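Local structure of galactose mutarotase related enzyme (Lactobacillus acidophilus, 3DCD) at residues L122-S127 with A285-T290; T168-P173 with R184-T189. The protein is of unproven function but probably binds carbohydrate and may act as a sugar isomerase. One frame throughout, in Å; residues are numbered along the deposited sequence.

Interaction 1 (L122-S127 with A285-T290); sequences LEENFS and AGFSMT
Leu122 to Phe126 pair with Met289 to Ala285 as neighbouring antiparallel strands in the buried middle of a large sheet, a worked example of how one register serves two unlike faces. Six backbone hydrogen bonds join the strands, two each for Leu122 with Met289, Glu124 with Phe287 and Phe126 with Ala285; the bond from Glu124 N to Phe287 O, 2.9 Å, is almost straight at 179°. Between these pairs lie the non-hydrogen-bonded pairs Glu123 with Ser288 and Asn125 with Gly286. Gly286 has an almost fully extended backbone on which a CB would strike both Glu124 O and Asn125 CA.

The strands belong to the antiparallel beta-sandwich expected of a galactose mutarotase-like fold, and the face bearing Leu122, Glu124, Phe126, Phe287 and Met289 turns toward strands 136-147 and 249-256. There Phe287 CG sits between its backbone N and carbonyl carbon (chi1 59°), which lays one ring face against Glu124 CB, a CH-pi contact 4.1 Å from the ring centroid. The extended Glu124 chain runs on alongside the ring, its carboxylate turned 47° from the ring plane. An alanine here would keep the CB contact but would probably leave a gap beside Phe287 CZ and CE1, giving the ring more freedom to turn. Phe126 brings CZ to the edge of the same ring, 4.0 Å from Phe287 CE1, while Leu122 CD2 meets the selenomethionine methyl, Met289 CE, at 3.8 Å.

On the other face a water links Glu123 OE2 (2.7 Å) to Ser288 OG (2.8 Å); Asn116 also binds Glu123 OE1, and Arg232 binds Ser288 OG.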
ATOM      1  N   LEU A 122       3.253  13.765   1.031  1.00 17.36           N
ATOM      2  CA  LEU A 122       1.875  13.361   0.826  1.00 17.19           C
ATOM      3  C   LEU A 122       1.509  12.293   1.864  1.00 17.27           C
ATOM      4  O   LEU A 122       2.150  11.242   1.924  1.00 17.59           O
ATOM      5  CB  LEU A 122       1.714  12.766  -0.584  1.00 16.54           C
ATOM      6  CG  LEU A 122       0.372  12.118  -0.946  1.00 17.52           C
ATOM      7  CD1 LEU A 122      -0.765  13.135  -0.885  1.00 15.57           C
ATOM      8  CD2 LEU A 122       0.492  11.543  -2.378  1.00 17.21           C
ATOM      9  N   GLU A 123       0.476  12.569   2.653  1.00 17.12           N
ATOM     10  CA  GLU A 123      -0.086  11.592   3.574  1.00 16.63           C
ATOM     11  C   GLU A 123      -1.193  10.797   2.898  1.00 16.17           C
ATOM     12  O   GLU A 123      -1.981  11.357   2.122  1.00 15.92           O
ATOM     13  CB  GLU A 123      -0.675  12.298   4.797  1.00 16.70           C
ATOM     14  CG  GLU A 123       0.342  12.976   5.674  1.00 17.34           C
ATOM     15  CD  GLU A 123      -0.266  13.529   6.963  1.00 19.37           C
ATOM     16  OE1 GLU A 123      -1.516  13.538   7.117  1.00 18.33           O
ATOM     17  OE2 GLU A 123       0.524  13.968   7.818  1.00 20.40           O
ATOM     18  N   GLU A 124      -1.254   9.508   3.218  1.00 15.49           N
ATOM     19  CA  GLU A 124      -2.385   8.654   2.847  1.00 15.42           C
ATOM     20  C   GLU A 124      -2.906   8.073   4.154  1.00 15.34           C
ATOM     21  O   GLU A 124      -2.267   7.216   4.757  1.00 14.85           O
ATOM     22  CB  GLU A 124      -1.936   7.542   1.901  1.00 15.17           C
ATOM     23  CG  GLU A 124      -3.038   6.493   1.593  1.00 15.60           C
ATOM     24  CD  GLU A 124      -2.648   5.557   0.443  1.00 15.50           C
ATOM     25  OE1 GLU A 124      -1.782   5.926  -0.390  1.00 15.56           O
ATOM     26  OE2 GLU A 124      -3.213   4.448   0.369  1.00 16.00           O
ATOM     27  N   ASN A 125      -4.049   8.580   4.613  1.00 15.68           N
ATOM     28  CA  ASN A 125      -4.518   8.277   5.965  1.00 15.36           C
ATOM     29  C   ASN A 125      -5.784   7.456   5.884  1.00 15.41           C
ATOM     30  O   ASN A 125      -6.702   7.804   5.137  1.00 15.62           O
ATOM     31  CB  ASN A 125      -4.816   9.563   6.750  1.00 15.95           C
ATOM     32  CG  ASN A 125      -3.624  10.515   6.816  1.00 16.57           C
ATOM     33  OD1 ASN A 125      -3.746  11.715   6.526  1.00 19.78           O
ATOM     34  ND2 ASN A 125      -2.484   9.994   7.204  1.00 15.53           N
ATOM     35  N   PHE A 126      -5.843   6.405   6.693  1.00 14.74           N
ATOM     36  CA  PHE A 126      -7.018   5.538   6.750  1.00 15.46           C
ATOM     37  C   PHE A 126      -7.814   5.771   8.036  1.00 15.54           C
ATOM     38  O   PHE A 126      -7.242   5.889   9.121  1.00 15.90           O
ATOM     39  CB  PHE A 126      -6.587   4.073   6.712  1.00 14.65           C
ATOM     40  CG  PHE A 126      -5.766   3.710   5.499  1.00 14.74           C
ATOM     41  CD1 PHE A 126      -6.220   4.036   4.204  1.00 15.39           C
ATOM     42  CD2 PHE A 126      -4.551   3.058   5.648  1.00 13.41           C
ATOM     43  CE1 PHE A 126      -5.447   3.695   3.070  1.00 15.82           C
ATOM     44  CE2 PHE A 126      -3.776   2.701   4.523  1.00 14.73           C
ATOM     45  CZ  PHE A 126      -4.236   3.013   3.240  1.00 14.46           C
ATOM     46  N   SER A 127      -9.132   5.807   7.900  1.00 15.87           N
ATOM     47  CA  SER A 127     -10.024   5.835   9.024  1.00 16.18           C
ATOM     48  C   SER A 127     -11.123   4.827   8.760  1.00 16.12           C
ATOM     49  O   SER A 127     -11.786   4.886   7.727  1.00 15.22           O
ATOM     50  CB  SER A 127     -10.613   7.228   9.193  1.00 16.73           C
ATOM     51  OG  SER A 127     -11.736   7.195  10.051  1.00 18.37           O
ATOM     52  N   ALA A 285      -5.085   4.703  10.814  1.00 19.34           N
ATOM     53  CA  ALA A 285      -3.731   4.351  10.421  1.00 18.98           C
ATOM     54  C   ALA A 285      -3.376   5.169   9.186  1.00 18.99           C
ATOM     55  O   ALA A 285      -4.208   5.925   8.661  1.00 19.94           O
ATOM     56  CB  ALA A 285      -3.647   2.876  10.108  1.00 18.98           C
ATOM     57  N   GLY A 286      -2.145   5.030   8.717  1.00 18.41           N
ATOM     58  CA  GLY A 286      -1.748   5.712   7.501  1.00 17.15           C
ATOM     59  C   GLY A 286      -0.258   5.792   7.392  1.00 16.75           C
ATOM     60  O   GLY A 286       0.486   5.321   8.287  1.00 16.02           O
ATOM     61  N   PHE A 287       0.188   6.383   6.281  1.00 16.21           N
ATOM     62  CA  PHE A 287       1.609   6.505   6.009  1.00 16.29           C
ATOM     63  C   PHE A 287       1.870   7.762   5.192  1.00 16.61           C
ATOM     64  O   PHE A 287       0.928   8.388   4.708  1.00 16.27           O
ATOM     65  CB  PHE A 287       2.131   5.248   5.307  1.00 15.66           C
ATOM     66  CG  PHE A 287       1.449   4.949   3.990  1.00 16.93           C
ATOM     67  CD1 PHE A 287       0.214   4.275   3.965  1.00 15.43           C
ATOM     68  CD2 PHE A 287       2.040   5.332   2.785  1.00 15.95           C
ATOM     69  CE1 PHE A 287      -0.409   3.980   2.761  1.00 16.67           C
ATOM     70  CE2 PHE A 287       1.422   5.030   1.562  1.00 16.83           C
ATOM     71  CZ  PHE A 287       0.203   4.369   1.551  1.00 16.23           C
ATOM     72  N   SER A 288       3.140   8.131   5.054  1.00 16.52           N
ATOM     73  CA  SER A 288       3.505   9.371   4.394  1.00 17.31           C
ATOM     74  C   SER A 288       4.595   9.131   3.363  1.00 17.94           C
ATOM     75  O   SER A 288       5.460   8.280   3.561  1.00 18.04           O
ATOM     76  CB  SER A 288       3.986  10.397   5.409  1.00 16.68           C
ATOM     77  OG  SER A 288       2.968  10.604   6.369  1.00 17.18           O
HETATM   78  N   MSE A 289       4.553   9.897   2.277  1.00 18.04           N
HETATM   79  CA  MSE A 289       5.499   9.708   1.186  1.00 19.80           C
HETATM   80  C   MSE A 289       6.106  11.056   0.865  1.00 18.46           C
HETATM   81  O   MSE A 289       5.377  12.039   0.754  1.00 17.95           O
HETATM   82  CB  MSE A 289       4.781   9.173  -0.057  1.00 18.94           C
HETATM   83  CG  MSE A 289       4.251   7.734   0.045  1.00 20.47           C
HETATM   84 SE   MSE A 289       2.828   7.367  -1.244  1.00 29.50          SE
HETATM   85  CE  MSE A 289       1.403   8.411  -0.346  1.00 21.84           C
ATOM     86  N   THR A 290       7.431  11.109   0.718  1.00 17.56           N
ATOM     87  CA  THR A 290       8.086  12.307   0.179  1.00 17.27           C
ATOM     88  C   THR A 290       8.764  11.962  -1.157  1.00 16.90           C
ATOM     89  O   THR A 290       9.237  10.839  -1.351  1.00 17.11           O
ATOM     90  CB  THR A 290       9.115  12.918   1.147  1.00 18.20           C
ATOM     91  OG1 THR A 290      10.227  12.019   1.300  1.00 20.08           O
ATOM     92  CG2 THR A 290       8.475  13.154   2.514  1.00 16.27           C
TER
HETATM   93  O   HOH W   1       3.025  12.919   7.982  1.00 25.09           O

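Interaction 2 (T168-P173 with R184-T189); sequences TRVRIP and RSLAPT
Arg184 lies against Val170 and Ile172, and its side chain illustrates how a long polar residue can serve first as apolar packing and then as an ion-pair partner. CB comes 3.8 Å from Val170 CG1. CG moves on to Ile172, 3.8 Å from its CG1, the two side chains keeping company in the same direction, and CD keeps a looser touch on that same atom. At chi3 (69°) the chain bends, bringing the guanidinium back beside Val170, whose CG1 is 3.6 Å from Arg184 NE and a little farther from CZ and NH2. NE itself is claimed by Glu208, in a salt bridge to strand 205-208, so the charged end is held while the methylenes pack.

The other Val170 methyl, CG2, meets Leu186 CD2 at 3.9 Å. The opposite face pairs Ala187 CB with Arg171 CB, 4.0 Å apart, and the rest of the Arg171 chain leads away. Farther along, Thr189 OG1 crosses the start of the Arg169 side chain, 3.3 Å from its CB; that hydroxyl is hydrogen-bonded to Val167 O, and Arg169 NH2 to Pro165 O.

Three sound backbone hydrogen bonds underlie this packing. Arg171 N reaches Ser185 O at 2.8 Å, Ser185 N answers to Arg171 O, and Ala187 N binds Arg169 O at 2.7 Å. The short strands run at 120° to one another, and the backbone at Pro188 fits an inverse gamma turn. This is a strongly twisted antiparallel strand pair, with 185-187 as an outermost strand of a small three-stranded sheet at the periphery of the protein.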
ATOM      1  N   THR A 168      18.299  -5.620  11.271  1.00 18.25           N
ATOM      2  CA  THR A 168      17.837  -6.840  10.628  1.00 19.70           C
ATOM      3  C   THR A 168      16.405  -7.125  11.088  1.00 18.95           C
ATOM      4  O   THR A 168      16.080  -6.981  12.279  1.00 19.52           O
ATOM      5  CB  THR A 168      18.800  -7.998  10.949  1.00 19.68           C
ATOM      6  OG1 THR A 168      20.056  -7.734  10.301  1.00 22.67           O
ATOM      7  CG2 THR A 168      18.291  -9.278  10.361  1.00 25.13           C
ATOM      8  N   ARG A 169      15.547  -7.498  10.143  1.00 18.83           N
ATOM      9  CA  ARG A 169      14.137  -7.714  10.399  1.00 17.87           C
ATOM     10  C   ARG A 169      13.699  -9.074   9.876  1.00 18.24           C
ATOM     11  O   ARG A 169      14.301  -9.620   8.944  1.00 17.78           O
ATOM     12  CB  ARG A 169      13.293  -6.622   9.713  1.00 18.65           C
ATOM     13  CG  ARG A 169      13.369  -5.230  10.351  1.00 17.73           C
ATOM     14  CD  ARG A 169      12.744  -4.201   9.391  1.00 17.96           C
ATOM     15  NE  ARG A 169      12.725  -2.826   9.912  1.00 17.64           N
ATOM     16  CZ  ARG A 169      13.702  -1.934   9.766  1.00 17.93           C
ATOM     17  NH1 ARG A 169      14.843  -2.251   9.153  1.00 16.39           N
ATOM     18  NH2 ARG A 169      13.544  -0.705  10.251  1.00 18.05           N
ATOM     19  N   VAL A 170      12.623  -9.608  10.446  1.00 17.51           N
ATOM     20  CA  VAL A 170      12.137 -10.923  10.030  1.00 17.50           C
ATOM     21  C   VAL A 170      11.408 -10.776   8.700  1.00 17.54           C
ATOM     22  O   VAL A 170      10.525  -9.919   8.573  1.00 17.85           O
ATOM     23  CB  VAL A 170      11.186 -11.533  11.076  1.00 17.63           C
ATOM     24  CG1 VAL A 170      10.649 -12.882  10.600  1.00 18.04           C
ATOM     25  CG2 VAL A 170      11.909 -11.696  12.422  1.00 18.20           C
ATOM     26  N   ARG A 171      11.808 -11.570   7.707  1.00 17.08           N
ATOM     27  CA  ARG A 171      11.062 -11.654   6.443  1.00 17.70           C
ATOM     28  C   ARG A 171      10.097 -12.824   6.516  1.00 17.43           C
ATOM     29  O   ARG A 171      10.470 -13.912   6.981  1.00 17.72           O
ATOM     30  CB  ARG A 171      12.008 -11.897   5.257  1.00 18.43           C
ATOM     31  CG  ARG A 171      11.284 -11.952   3.896  1.00 19.96           C
ATOM     32  CD  ARG A 171      12.178 -12.537   2.818  1.00 24.01           C
ATOM     33  NE  ARG A 171      11.392 -13.020   1.673  1.00 26.95           N
ATOM     34  CZ  ARG A 171      11.938 -13.439   0.539  1.00 27.95           C
ATOM     35  NH1 ARG A 171      13.261 -13.439   0.404  1.00 29.57           N
ATOM     36  NH2 ARG A 171      11.174 -13.846  -0.458  1.00 28.82           N
ATOM     37  N   ILE A 172       8.874 -12.616   6.034  1.00 17.51           N
ATOM     38  CA  ILE A 172       7.905 -13.698   5.913  1.00 17.12           C
ATOM     39  C   ILE A 172       7.782 -14.074   4.447  1.00 17.83           C
ATOM     40  O   ILE A 172       7.193 -13.309   3.672  1.00 17.09           O
ATOM     41  CB  ILE A 172       6.510 -13.303   6.440  1.00 17.25           C
ATOM     42  CG1 ILE A 172       6.615 -12.645   7.835  1.00 16.43           C
ATOM     43  CG2 ILE A 172       5.554 -14.550   6.441  1.00 16.96           C
ATOM     44  CD1 ILE A 172       5.304 -12.024   8.344  1.00 17.88           C
ATOM     45  N   PRO A 173       8.316 -15.246   4.055  1.00 18.05           N
ATOM     46  CA  PRO A 173       8.258 -15.542   2.628  1.00 18.92           C
ATOM     47  C   PRO A 173       6.856 -15.950   2.190  1.00 19.30           C
ATOM     48  O   PRO A 173       6.081 -16.491   2.996  1.00 18.07           O
ATOM     49  CB  PRO A 173       9.245 -16.716   2.449  1.00 18.64           C
ATOM     50  CG  PRO A 173       9.759 -17.055   3.780  1.00 19.71           C
ATOM     51  CD  PRO A 173       8.954 -16.327   4.822  1.00 18.57           C
ATOM     52  N   ARG A 184       9.994 -18.106   8.065  1.00 19.21           N
ATOM     53  CA  ARG A 184      10.358 -16.758   8.511  1.00 18.50           C
ATOM     54  C   ARG A 184      11.823 -16.785   8.917  1.00 19.30           C
ATOM     55  O   ARG A 184      12.292 -17.775   9.512  1.00 18.73           O
ATOM     56  CB  ARG A 184       9.521 -16.347   9.709  1.00 18.55           C
ATOM     57  CG  ARG A 184       8.148 -15.805   9.347  1.00 17.35           C
ATOM     58  CD  ARG A 184       7.254 -15.740  10.577  1.00 19.27           C
ATOM     59  NE  ARG A 184       7.667 -14.723  11.550  1.00 20.11           N
ATOM     60  CZ  ARG A 184       8.134 -14.980  12.778  1.00 21.90           C
ATOM     61  NH1 ARG A 184       8.272 -16.236  13.211  1.00 18.96           N
ATOM     62  NH2 ARG A 184       8.465 -13.974  13.579  1.00 21.93           N
ATOM     63  N   SER A 185      12.560 -15.733   8.573  1.00 19.30           N
ATOM     64  CA  SER A 185      13.990 -15.680   8.885  1.00 19.65           C
ATOM     65  C   SER A 185      14.414 -14.230   9.001  1.00 19.24           C
ATOM     66  O   SER A 185      13.787 -13.366   8.387  1.00 19.27           O
ATOM     67  CB  SER A 185      14.807 -16.384   7.799  1.00 20.28           C
ATOM     68  OG  SER A 185      14.751 -15.669   6.570  1.00 23.16           O
ATOM     69  N   LEU A 186      15.477 -13.960   9.772  1.00 18.53           N
ATOM     70  CA  LEU A 186      16.030 -12.602   9.851  1.00 18.50           C
ATOM     71  C   LEU A 186      16.692 -12.233   8.535  1.00 18.82           C
ATOM     72  O   LEU A 186      17.515 -13.004   8.001  1.00 19.13           O
ATOM     73  CB  LEU A 186      17.037 -12.467  11.011  1.00 18.62           C
ATOM     74  CG  LEU A 186      16.428 -12.254  12.411  1.00 20.32           C
ATOM     75  CD1 LEU A 186      17.475 -12.422  13.509  1.00 21.29           C
ATOM     76  CD2 LEU A 186      15.769 -10.884  12.567  1.00 19.50           C
ATOM     77  N   ALA A 187      16.346 -11.060   8.018  1.00 17.78           N
ATOM     78  CA  ALA A 187      16.814 -10.619   6.696  1.00 18.15           C
ATOM     79  C   ALA A 187      17.760  -9.415   6.800  1.00 18.02           C
ATOM     80  O   ALA A 187      17.647  -8.634   7.746  1.00 17.19           O
ATOM     81  CB  ALA A 187      15.612 -10.273   5.805  1.00 17.64           C
ATOM     82  N   PRO A 188      18.662  -9.235   5.807  1.00 18.27           N
ATOM     83  CA  PRO A 188      19.689  -8.183   5.913  1.00 17.94           C
ATOM     84  C   PRO A 188      19.164  -6.770   5.606  1.00 17.84           C
ATOM     85  O   PRO A 188      19.702  -6.075   4.721  1.00 17.82           O
ATOM     86  CB  PRO A 188      20.760  -8.627   4.908  1.00 17.95           C
ATOM     87  CG  PRO A 188      19.983  -9.418   3.855  1.00 19.33           C
ATOM     88  CD  PRO A 188      18.792 -10.026   4.564  1.00 18.99           C
ATOM     89  N   THR A 189      18.153  -6.344   6.370  1.00 17.22           N
ATOM     90  CA  THR A 189      17.534  -5.041   6.191  1.00 16.92           C
ATOM     91  C   THR A 189      18.272  -3.978   6.998  1.00 17.84           C
ATOM     92  O   THR A 189      17.784  -2.852   7.154  1.00 17.71           O
ATOM     93  CB  THR A 189      16.052  -5.047   6.570  1.00 17.04           C
ATOM     94  OG1 THR A 189      15.889  -5.560   7.890  1.00 17.18           O
ATOM     95  CG2 THR A 189      15.251  -5.901   5.598  1.00 16.57           C
TER

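How the interactions relate
The two contacts illustrate antiparallel pairing at two scales, with centres about 25 Å apart and nearest atoms about 14 Å apart. Interaction 1 joins strands 121-130 and 282-292, distant in sequence but adjacent in the middle of the nine-stranded sheet, whereas interaction 2 joins strands close in sequence in a small outlying sheet, beside strand 205-208. Along the chain the order is 122-127, 168-173, 184-189, 285-290, so the local pair forms wholly within the span that the long-range pair brackets. All four segments belong to the aldose 1-epimerase homology region. The first pairing thus brings the chain's late strand back into the core, and the second ties together two short strands at the edge of the protein.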